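Local structure of glutamine--tRNA ligase (Saccharomyces cerevisiae, 3TL4) at residues A[120-123]-A[124-128]; A[138-141]-A[142-146]; A[146-149]-A[150-154]; A[159-163]-A[164-168]. The protein attaches glutamine to its cognate tRNA at the expense of ATP, and the part described here is its appended N-terminal tRNA-binding domain. One frame throughout, in Å; residues are numbered along the deposited sequence.

Interaction 1 (A[120-123]-A[124-128]); sequences DQVR and NYVMQ
Val-122 and Val-126 meet one turn apart on the buried side of helix 119-132, with CG1 of Val-122 4.1 Å from CG2 of Val-126. The same CG2 also comes to 3.2 Å from Val-122 O, and that carbonyl takes the N-H of Val-126 at 2.9 Å. Phe-166 and Ile-169 of helix 166-178 press on Val-122 from outside. This is the tight part of the contact.

Beside helix 166-178, Arg-123 sends its chain out with CG anti to the backbone N (chi1 -180°), packs on Ile-169, and has its guanidinium held by salt bridges to Glu-173 and Glu-119. The selenium of Met-127 (selenomethionine), which touches Glu-173, passes 4.3 Å from CG of Arg-123. Tyr-125 rests on the loop residues Glu-157 and Leu-158; its CD2 comes to 3.2 Å from Gln-121 O, which lies obliquely to the ring.

On the solvent side the fit is looser. The carboxylate of Asp-120 and the amide of Asn-124 have planes 86° apart, and OD2 of Asp-120 stays 4.1 Å from ND2 of Asn-124.

The four i to i+4 backbone bonds are those of an alpha-helix; the inward valines and the outward Asp-120 and Asn-124 make it amphipathic, as in a helical bundle.

Interaction 2 (A[138-141]-A[142-146]); sequences LTER and YKLVP
Glu-140 lays its CB against the side chain of Leu-144, with CB of Glu-140 3.9 Å from CB of Leu-144 and 4.1 Å from its CD2. The overlap is aliphatic: only the root of the glutamate takes part, and the chain beyond it bends at chi2 (-66°). Leu-144 also rests on Arg-136 and Ile-137 of helix 134-140, so it folds back over the helix that has just ended.

Arg-141 makes the corner. It is the first residue to leave helical geometry, with phi +60° and psi -139°, and Arg-141 O accepts Leu-144 N at 3.1 Å. That N-H arrives from above the carbonyl plane, in an i to i+3 bond of the short 3-10 segment. Val-145 N repeats the pattern on Tyr-142 O, also at 3.1 Å, and leads into helix 145-153.

On the other side of the corner, NH2 of Arg-141 sits at the edge of the Tyr-142 ring, 3.8 Å from CE1, with the two planes steeply inclined. Neither polar end finds its main partner here: Arg-141 NE forms a salt bridge to Asp-185, and Tyr-142 OH bonds to Gly-179 O. The chemistry therefore points away from a cation-pi pair and toward two side chains separately tied to the C-terminal part of the chain. The buried arginine's charge is probably offset by Asp-185, with a weak, long ion pair to Asp-182, while Arg-184 brings a like charge near.

Interaction 3 (A[146-149]-A[150-154]); sequences PGIF and ADVKN
Lys-153 runs across one face of the Phe-149 ring. Its CE stands over the ring, 4.0 Å from the centroid of Phe-149 and 13° off the normal, a CH-pi contact. The ammonium goes further: NZ of Lys-153 is 4.3 Å from the same centroid and off-centre, in a cation-pi contact. CD of Lys-153, one carbon nearer the lysine's own backbone, lies 3.8 Å from CZ of Phe-149. Phe-149 reaches this position with CG anti to its own N (chi1 -178°), while the lysine bends at chi3 (-74°) to follow the ring.

One turn of alpha-helix sets the i to i+4 spacing, and Lys-153 N donates to Phe-149 O at 3.0 Å, almost straight. The same spacing on the inner side of helix 145-153 brings CG2 of Ile-148 to 4.0 Å from CG2 of Val-152, with Val-152 N donating to Ile-148 O at 2.8 Å.

Farther out, neighbouring helices cover these groups. Phe-166, Lys-167 and Ile-170 of helix 166-178 pack on Phe-149, and Phe-166 also touches Lys-153. Val-126 and Tyr-129 of helix 119-132 meet Val-152 and Ile-148 respectively, and the hydroxyl of Tyr-129 is hydrogen-bonded to OD2 of Asp-151.

Interaction 4 (A[159-163]-A[164-168]); sequences KWADP and RSFKP
With chi1 at 175°, Asp-162 holds its carboxylate opposite its own N, on the side where Arg-164 can reach it, and the arginine chain bends at chi3 (-60°) to bring the guanidinium back to it. Arg-164 grips side-on with two nitrogens. NE donates to OD1 of Asp-162 at 3.1 Å, on the syn lone pair and close to the guanidinium plane; NH2 of Arg-164 reaches OD2 of Asp-162 at 3.1 Å, from above the carboxylate plane. The two flat groups are skewed rather than coplanar. OD1 of Asp-162 also accepts the backbone N-H of Arg-164 at 3.2 Å, from well above the carboxylate plane, so two bonds hold this one oxygen and the acid is tied both to the backbone and to the arginine.

The carbonyl of Asp-162 serves Ser-165. The hydroxyl OG donates to Asp-162 O at 2.8 Å, nearly in line with the C=O, and Ser-165 N adds a weak bond to the same oxygen.

Phe-166 closes the other side. CA of Pro-163 stands 3.6 Å from the centroid of the Phe-166 ring, directly over the face in a CH-pi contact, while CB of Ala-161 meets the ring edge, 3.7 Å from CZ of Phe-166. Leu-158 also touches Phe-166. Water 1 donates to Pro-163 O and accepts from Lys-167 N, 2.8 Å away, bridging the turn and the first turn of the helix. A type I beta turn, Asp-162 to Ser-165, overlaid by an Asx turn at Asp-162, leads into helix 166-178.

In the fold
The four contacts follow one another along the chain and lie on the same side of its centre, in the helical region that ends with helix 166-178. Interaction 1 is on helix 119-132. Interaction 2 forms the corner from helix 134-140 to helix 145-153, and interaction 3, sharing Pro-146 with it, continues along the latter. Interaction 4 opens helix 166-178. Centres of interactions 1, 3 and 4 are 11 to 13 Å apart, and Phe-166 joins all three. Interaction 2 is more peripheral, 18 Å from interaction 1 and 20 Å from interaction 4 between centres, but about 12 Å from interaction 3, and its Val-145 reaches Lys-167. The local contacts thus fall within one cluster of helices in the tRNA-binding domain.

Interaction 1 (A[120-123]-A[124-128])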
loop_
_atom_site.group_PDB
_atom_site.type_symbol
_atom_site.label_atom_id
_atom_site.label_comp_id
_atom_site.label_asym_id
_atom_site.label_seq_id
_atom_site.Cartn_x
_atom_site.Cartn_y
_atom_site.Cartn_z
ATOM N N ASP A 120 -8.695 9.855 -14.510
ATOM C CA ASP A 120 -8.659 11.190 -15.083
ATOM C C ASP A 120 -7.650 12.089 -14.366
ATOM O O ASP A 120 -6.984 12.921 -14.976
ATOM C CB ASP A 120 -10.048 11.798 -15.016
ATOM C CG ASP A 120 -10.279 12.818 -16.086
ATOM O OD1 ASP A 120 -10.594 12.406 -17.221
ATOM O OD2 ASP A 120 -10.144 14.028 -15.797
ATOM N N GLN A 121 -7.530 11.918 -13.056
ATOM C CA GLN A 121 -6.545 12.692 -12.310
ATOM C C GLN A 121 -5.113 12.215 -12.603
ATOM O O GLN A 121 -4.219 13.037 -12.813
ATOM C CB GLN A 121 -6.828 12.664 -10.808
ATOM C CG GLN A 121 -8.274 12.984 -10.428
ATOM C CD GLN A 121 -8.483 12.937 -8.920
ATOM O OE1 GLN A 121 -8.092 13.856 -8.203
ATOM N NE2 GLN A 121 -9.089 11.861 -8.435
ATOM N N VAL A 122 -4.887 10.899 -12.621
ATOM C CA VAL A 122 -3.574 10.372 -13.020
ATOM C C VAL A 122 -3.171 11.032 -14.342
ATOM O O VAL A 122 -2.072 11.560 -14.479
ATOM C CB VAL A 122 -3.566 8.813 -13.156
ATOM C CG1 VAL A 122 -2.224 8.317 -13.667
ATOM C CG2 VAL A 122 -3.901 8.135 -11.825
ATOM N N ARG A 123 -4.097 11.030 -15.296
ATOM C CA ARG A 123 -3.877 11.600 -16.624
ATOM C C ARG A 123 -3.497 13.087 -16.565
ATOM O O ARG A 123 -2.594 13.530 -17.257
ATOM C CB ARG A 123 -5.131 11.385 -17.485
ATOM C CG ARG A 123 -5.056 11.924 -18.906
ATOM C CD ARG A 123 -6.065 11.203 -19.836
ATOM N NE ARG A 123 -5.369 10.237 -20.679
ATOM C CZ ARG A 123 -5.668 8.949 -20.754
ATOM N NH1 ARG A 123 -6.676 8.456 -20.055
ATOM N NH2 ARG A 123 -4.965 8.163 -21.551
ATOM N N ASN A 124 -4.191 13.858 -15.741
ATOM C CA ASN A 124 -3.823 15.255 -15.552
ATOM C C ASN A 124 -2.381 15.392 -15.088
ATOM O O ASN A 124 -1.622 16.174 -15.647
ATOM C CB ASN A 124 -4.759 15.955 -14.552
ATOM C CG ASN A 124 -6.179 16.116 -15.088
ATOM O OD1 ASN A 124 -6.400 16.119 -16.305
ATOM N ND2 ASN A 124 -7.151 16.253 -14.178
ATOM N N TYR A 125 -2.014 14.638 -14.052
ATOM C CA TYR A 125 -0.661 14.717 -13.496
ATOM C C TYR A 125 0.412 14.296 -14.488
ATOM O O TYR A 125 1.449 14.943 -14.586
ATOM C CB TYR A 125 -0.555 13.942 -12.180
ATOM C CG TYR A 125 -1.208 14.693 -11.054
ATOM C CD1 TYR A 125 -0.686 15.907 -10.618
ATOM C CD2 TYR A 125 -2.352 14.216 -10.446
ATOM C CE1 TYR A 125 -1.282 16.625 -9.605
ATOM C CE2 TYR A 125 -2.963 14.927 -9.418
ATOM C CZ TYR A 125 -2.422 16.131 -9.005
ATOM O OH TYR A 125 -3.020 16.839 -7.988
ATOM N N VAL A 126 0.137 13.235 -15.243
ATOM C CA VAL A 126 1.018 12.777 -16.310
ATOM C C VAL A 126 1.182 13.850 -17.402
ATOM O O VAL A 126 2.297 14.125 -17.861
ATOM C CB VAL A 126 0.474 11.471 -16.953
ATOM C CG1 VAL A 126 1.229 11.144 -18.240
ATOM C CG2 VAL A 126 0.523 10.309 -15.955
HETATM N N MSE A 127 0.071 14.460 -17.805
HETATM C CA MSE A 127 0.094 15.521 -18.818
HETATM C C MSE A 127 0.967 16.691 -18.397
HETATM O O MSE A 127 1.753 17.207 -19.184
HETATM C CB MSE A 127 -1.315 16.042 -19.095
HETATM C CG MSE A 127 -2.208 15.042 -19.776
HETATM SE SE MSE A 127 -3.925 15.830 -20.274
HETATM C CE MSE A 127 -3.280 17.110 -21.604
ATOM N N GLN A 128 0.801 17.094 -17.147
ATOM C CA GLN A 128 1.558 18.180 -16.539
ATOM C C GLN A 128 3.051 17.879 -16.553
ATOM O O GLN A 128 3.864 18.732 -16.910
ATOM C CB GLN A 128 1.092 18.341 -15.096
ATOM C CG GLN A 128 1.088 19.757 -14.548
ATOM C CD GLN A 128 0.390 19.840 -13.186
ATOM O OE1 GLN A 128 -0.843 19.859 -13.107
ATOM N NE2 GLN A 128 1.181 19.872 -12.114
#

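Interaction 2 (A[138-141]-A[142-146])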
loop_
_atom_site.group_PDB
_atom_site.type_symbol
_atom_site.label_atom_id
_atom_site.label_comp_id
_atom_site.label_asym_id
_atom_site.label_seq_id
_atom_site.Cartn_x
_atom_site.Cartn_y
_atom_site.Cartn_z
ATOM N N LEU A 138 10.882 15.155 -26.180
ATOM C CA LEU A 138 10.893 15.202 -27.647
ATOM C C LEU A 138 12.243 14.790 -28.209
ATOM O O LEU A 138 12.328 14.174 -29.265
ATOM C CB LEU A 138 10.549 16.601 -28.158
ATOM C CG LEU A 138 9.067 16.967 -28.208
ATOM C CD1 LEU A 138 8.884 18.424 -28.584
ATOM C CD2 LEU A 138 8.368 16.071 -29.201
ATOM N N THR A 139 13.301 15.136 -27.488
ATOM C CA THR A 139 14.654 14.804 -27.902
ATOM C C THR A 139 14.958 13.321 -27.767
ATOM O O THR A 139 15.601 12.736 -28.637
ATOM C CB THR A 139 15.682 15.606 -27.097
ATOM O OG1 THR A 139 15.485 17.000 -27.357
ATOM C CG2 THR A 139 17.091 15.219 -27.496
ATOM N N GLU A 140 14.499 12.713 -26.681
ATOM C CA GLU A 140 14.872 11.331 -26.364
ATOM C C GLU A 140 13.841 10.314 -26.871
ATOM O O GLU A 140 14.163 9.142 -27.121
ATOM C CB GLU A 140 15.082 11.190 -24.852
ATOM C CG GLU A 140 16.148 12.145 -24.268
ATOM C CD GLU A 140 17.565 11.850 -24.776
ATOM O OE1 GLU A 140 17.922 10.654 -24.903
ATOM O OE2 GLU A 140 18.312 12.814 -25.064
ATOM N N ARG A 141 12.604 10.784 -27.023
ATOM C CA ARG A 141 11.504 9.987 -27.544
ATOM C C ARG A 141 11.214 8.772 -26.693
ATOM O O ARG A 141 11.227 8.864 -25.475
ATOM C CB ARG A 141 11.738 9.607 -29.010
ATOM C CG ARG A 141 11.735 10.830 -29.924
ATOM C CD ARG A 141 11.915 10.458 -31.389
ATOM N NE ARG A 141 10.834 9.596 -31.850
ATOM C CZ ARG A 141 9.591 10.004 -32.111
ATOM N NH1 ARG A 141 9.249 11.290 -31.973
ATOM N NH2 ARG A 141 8.689 9.123 -32.526
ATOM N N TYR A 142 10.949 7.636 -27.333
ATOM C CA TYR A 142 10.438 6.478 -26.611
ATOM C C TYR A 142 11.433 5.817 -25.655
ATOM O O TYR A 142 11.024 5.161 -24.698
ATOM C CB TYR A 142 9.819 5.452 -27.563
ATOM C CG TYR A 142 8.480 5.880 -28.121
ATOM C CD1 TYR A 142 8.388 6.502 -29.363
ATOM C CD2 TYR A 142 7.310 5.675 -27.406
ATOM C CE1 TYR A 142 7.178 6.902 -29.874
ATOM C CE2 TYR A 142 6.090 6.065 -27.916
ATOM C CZ TYR A 142 6.035 6.674 -29.155
ATOM O OH TYR A 142 4.828 7.069 -29.677
ATOM N N LYS A 143 12.726 6.002 -25.908
ATOM C CA LYS A 143 13.765 5.556 -24.982
ATOM C C LYS A 143 13.595 6.109 -23.563
ATOM O O LYS A 143 14.125 5.551 -22.601
ATOM C CB LYS A 143 15.152 5.944 -25.503
ATOM C CG LYS A 143 15.546 5.264 -26.802
ATOM C CD LYS A 143 16.898 5.766 -27.284
ATOM C CE LYS A 143 17.370 5.006 -28.535
ATOM N NZ LYS A 143 16.559 5.296 -29.764
ATOM N N LEU A 144 12.861 7.204 -23.432
ATOM C CA LEU A 144 12.704 7.868 -22.142
ATOM C C LEU A 144 11.478 7.385 -21.372
ATOM O O LEU A 144 11.312 7.702 -20.198
ATOM C CB LEU A 144 12.644 9.394 -22.334
ATOM C CG LEU A 144 12.672 10.279 -21.089
ATOM C CD1 LEU A 144 13.776 9.829 -20.142
ATOM C CD2 LEU A 144 12.838 11.755 -21.455
ATOM N N VAL A 145 10.618 6.612 -22.024
ATOM C CA VAL A 145 9.384 6.165 -21.379
ATOM C C VAL A 145 9.586 5.433 -20.030
ATOM O O VAL A 145 8.808 5.634 -19.091
ATOM C CB VAL A 145 8.473 5.368 -22.347
ATOM C CG1 VAL A 145 7.367 4.673 -21.588
ATOM C CG2 VAL A 145 7.876 6.306 -23.422
ATOM N N PRO A 146 10.630 4.593 -19.915
ATOM C CA PRO A 146 10.845 3.994 -18.587
ATOM C C PRO A 146 11.237 5.038 -17.520
ATOM O O PRO A 146 10.980 4.843 -16.328
ATOM C CB PRO A 146 11.984 3.008 -18.827
ATOM C CG PRO A 146 11.890 2.680 -20.320
ATOM C CD PRO A 146 11.479 3.978 -20.954
#

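Interaction 3 (A[146-149]-A[150-154])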
loop_
_atom_site.group_PDB
_atom_site.type_symbol
_atom_site.label_atom_id
_atom_site.label_comp_id
_atom_site.label_asym_id
_atom_site.label_seq_id
_atom_site.Cartn_x
_atom_site.Cartn_y
_atom_site.Cartn_z
ATOM N N PRO A 146 10.630 4.593 -19.915
ATOM C CA PRO A 146 10.845 3.994 -18.587
ATOM C C PRO A 146 11.237 5.038 -17.520
ATOM O O PRO A 146 10.980 4.843 -16.328
ATOM C CB PRO A 146 11.984 3.008 -18.827
ATOM C CG PRO A 146 11.890 2.680 -20.320
ATOM C CD PRO A 146 11.479 3.978 -20.954
ATOM N N GLY A 147 11.849 6.136 -17.953
ATOM C CA GLY A 147 12.193 7.226 -17.059
ATOM C C GLY A 147 10.996 8.070 -16.658
ATOM O O GLY A 147 10.906 8.541 -15.528
ATOM N N ILE A 148 10.072 8.269 -17.588
ATOM C CA ILE A 148 8.855 9.010 -17.298
ATOM C C ILE A 148 8.061 8.257 -16.235
ATOM O O ILE A 148 7.512 8.853 -15.304
ATOM C CB ILE A 148 8.008 9.172 -18.556
ATOM C CG1 ILE A 148 8.803 9.946 -19.613
ATOM C CG2 ILE A 148 6.672 9.866 -18.240
ATOM C CD1 ILE A 148 7.996 10.264 -20.854
ATOM N N PHE A 149 8.020 6.939 -16.382
ATOM C CA PHE A 149 7.290 6.071 -15.474
ATOM C C PHE A 149 7.854 6.170 -14.058
ATOM O O PHE A 149 7.114 6.350 -13.082
ATOM C CB PHE A 149 7.364 4.631 -15.984
ATOM C CG PHE A 149 6.601 3.652 -15.147
ATOM C CD1 PHE A 149 5.371 3.990 -14.616
ATOM C CD2 PHE A 149 7.106 2.387 -14.900
ATOM C CE1 PHE A 149 4.657 3.090 -13.843
ATOM C CE2 PHE A 149 6.396 1.482 -14.126
ATOM C CZ PHE A 149 5.165 1.837 -13.598
ATOM N N ALA A 150 9.172 6.060 -13.944
ATOM C CA ALA A 150 9.828 6.197 -12.641
ATOM C C ALA A 150 9.494 7.535 -11.976
ATOM O O ALA A 150 9.277 7.590 -10.768
ATOM C CB ALA A 150 11.346 6.027 -12.774
ATOM N N ASP A 151 9.455 8.606 -12.769
ATOM C CA ASP A 151 9.227 9.950 -12.236
ATOM C C ASP A 151 7.764 10.169 -11.846
ATOM O O ASP A 151 7.464 10.846 -10.869
ATOM C CB ASP A 151 9.658 11.025 -13.244
ATOM C CG ASP A 151 11.160 11.082 -13.429
ATOM O OD1 ASP A 151 11.859 10.378 -12.674
ATOM O OD2 ASP A 151 11.646 11.829 -14.311
ATOM N N VAL A 152 6.864 9.602 -12.638
ATOM C CA VAL A 152 5.435 9.651 -12.367
ATOM C C VAL A 152 5.069 8.910 -11.066
ATOM O O VAL A 152 4.308 9.423 -10.240
ATOM C CB VAL A 152 4.639 9.101 -13.582
ATOM C CG1 VAL A 152 3.198 8.795 -13.200
ATOM C CG2 VAL A 152 4.696 10.106 -14.736
ATOM N N LYS A 153 5.623 7.716 -10.869
ATOM C CA LYS A 153 5.411 6.990 -9.617
ATOM C C LYS A 153 5.822 7.836 -8.411
ATOM O O LYS A 153 5.154 7.835 -7.382
ATOM C CB LYS A 153 6.188 5.672 -9.605
ATOM C CG LYS A 153 5.601 4.603 -10.497
ATOM C CD LYS A 153 6.278 3.256 -10.274
ATOM C CE LYS A 153 7.667 3.229 -10.886
ATOM N NZ LYS A 153 8.268 1.867 -10.863
ATOM N N ASN A 154 6.922 8.561 -8.553
ATOM C CA ASN A 154 7.467 9.363 -7.464
ATOM C C ASN A 154 6.719 10.701 -7.213
ATOM O O ASN A 154 7.028 11.404 -6.272
ATOM C CB ASN A 154 8.963 9.591 -7.718
ATOM C CG ASN A 154 9.641 10.413 -6.634
ATOM O OD1 ASN A 154 10.173 11.499 -6.900
ATOM N ND2 ASN A 154 9.640 9.896 -5.406
#

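Interaction 4 (A[159-163]-A[164-168])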
loop_
_atom_site.group_PDB
_atom_site.type_symbol
_atom_site.label_atom_id
_atom_site.label_comp_id
_atom_site.label_asym_id
_atom_site.label_seq_id
_atom_site.Cartn_x
_atom_site.Cartn_y
_atom_site.Cartn_z
ATOM N N LYS A 159 0.916 9.485 -4.666
ATOM C CA LYS A 159 1.266 8.564 -3.589
ATOM C C LYS A 159 0.195 7.508 -3.341
ATOM O O LYS A 159 0.501 6.328 -3.181
ATOM C CB LYS A 159 1.511 9.336 -2.294
ATOM C CG LYS A 159 1.818 8.436 -1.102
ATOM C CD LYS A 159 2.090 9.249 0.154
ATOM C CE LYS A 159 2.777 8.395 1.217
ATOM N NZ LYS A 159 2.905 9.108 2.519
ATOM N N TRP A 160 -1.062 7.939 -3.311
ATOM C CA TRP A 160 -2.169 7.044 -2.970
ATOM C C TRP A 160 -2.893 6.463 -4.179
ATOM O O TRP A 160 -3.854 5.712 -4.025
ATOM C CB TRP A 160 -3.165 7.761 -2.059
ATOM C CG TRP A 160 -2.530 8.285 -0.806
ATOM C CD1 TRP A 160 -2.435 9.589 -0.415
ATOM C CD2 TRP A 160 -1.877 7.513 0.210
ATOM N NE1 TRP A 160 -1.783 9.678 0.789
ATOM C CE2 TRP A 160 -1.426 8.419 1.194
ATOM C CE3 TRP A 160 -1.635 6.146 0.386
ATOM C CZ2 TRP A 160 -0.741 8.000 2.336
ATOM C CZ3 TRP A 160 -0.963 5.732 1.518
ATOM C CH2 TRP A 160 -0.524 6.658 2.482
ATOM N N ALA A 161 -2.432 6.809 -5.378
ATOM C CA ALA A 161 -3.031 6.296 -6.613
ATOM C C ALA A 161 -2.655 4.832 -6.867
ATOM O O ALA A 161 -1.601 4.365 -6.423
ATOM C CB ALA A 161 -2.632 7.182 -7.830
ATOM N N ASP A 162 -3.531 4.116 -7.570
ATOM C CA ASP A 162 -3.255 2.746 -8.001
ATOM C C ASP A 162 -2.247 2.778 -9.143
ATOM O O ASP A 162 -2.534 3.310 -10.204
ATOM C CB ASP A 162 -4.556 2.058 -8.437
ATOM C CG ASP A 162 -4.336 0.662 -9.015
ATOM O OD1 ASP A 162 -3.215 0.114 -8.905
ATOM O OD2 ASP A 162 -5.309 0.110 -9.576
ATOM N N PRO A 163 -1.057 2.212 -8.917
ATOM C CA PRO A 163 0.074 2.336 -9.851
ATOM C C PRO A 163 -0.046 1.456 -11.086
ATOM O O PRO A 163 0.847 1.482 -11.931
ATOM C CB PRO A 163 1.277 1.891 -9.011
ATOM C CG PRO A 163 0.697 0.955 -7.996
ATOM C CD PRO A 163 -0.702 1.459 -7.700
ATOM N N ARG A 164 -1.123 0.690 -11.193
ATOM C CA ARG A 164 -1.323 -0.135 -12.376
ATOM C C ARG A 164 -1.879 0.700 -13.519
ATOM O O ARG A 164 -1.854 0.293 -14.680
ATOM C CB ARG A 164 -2.239 -1.314 -12.057
ATOM C CG ARG A 164 -1.578 -2.363 -11.180
ATOM C CD ARG A 164 -2.585 -3.400 -10.725
ATOM N NE ARG A 164 -3.666 -2.792 -9.958
ATOM C CZ ARG A 164 -4.719 -3.458 -9.500
ATOM N NH1 ARG A 164 -4.838 -4.757 -9.736
ATOM N NH2 ARG A 164 -5.656 -2.823 -8.810
ATOM N N SER A 165 -2.384 1.879 -13.178
ATOM C CA SER A 165 -2.924 2.779 -14.177
ATOM C C SER A 165 -1.803 3.601 -14.796
ATOM O O SER A 165 -1.947 4.137 -15.890
ATOM C CB SER A 165 -3.963 3.707 -13.549
ATOM O OG SER A 165 -3.385 4.516 -12.541
ATOM N N PHE A 166 -0.674 3.697 -14.104
ATOM C CA PHE A 166 0.343 4.633 -14.553
ATOM C C PHE A 166 0.846 4.336 -15.980
ATOM O O PHE A 166 0.933 5.236 -16.812
ATOM C CB PHE A 166 1.495 4.704 -13.560
ATOM C CG PHE A 166 1.101 5.212 -12.189
ATOM C CD1 PHE A 166 -0.193 5.623 -11.923
ATOM C CD2 PHE A 166 2.031 5.258 -11.164
ATOM C CE1 PHE A 166 -0.549 6.079 -10.662
ATOM C CE2 PHE A 166 1.685 5.722 -9.900
ATOM C CZ PHE A 166 0.388 6.136 -9.655
ATOM N N LYS A 167 1.149 3.077 -16.274
ATOM C CA LYS A 167 1.816 2.756 -17.537
ATOM C C LYS A 167 0.975 2.952 -18.807
ATOM O O LYS A 167 1.450 3.539 -19.773
ATOM C CB LYS A 167 2.423 1.359 -17.500
ATOM C CG LYS A 167 3.585 1.209 -18.458
ATOM C CD LYS A 167 4.612 2.314 -18.238
ATOM C CE LYS A 167 5.805 2.169 -19.175
ATOM N NZ LYS A 167 5.404 2.127 -20.613
ATOM N N PRO A 168 -0.271 2.454 -18.815
ATOM C CA PRO A 168 -1.151 2.667 -19.973
ATOM C C PRO A 168 -1.454 4.140 -20.212
ATOM O O PRO A 168 -1.529 4.582 -21.359
ATOM C CB PRO A 168 -2.438 1.937 -19.576
ATOM C CG PRO A 168 -2.002 0.926 -18.563
ATOM C CD PRO A 168 -0.884 1.573 -17.809
HETATM O O HOH W 1 1.204 0.870 -14.497
#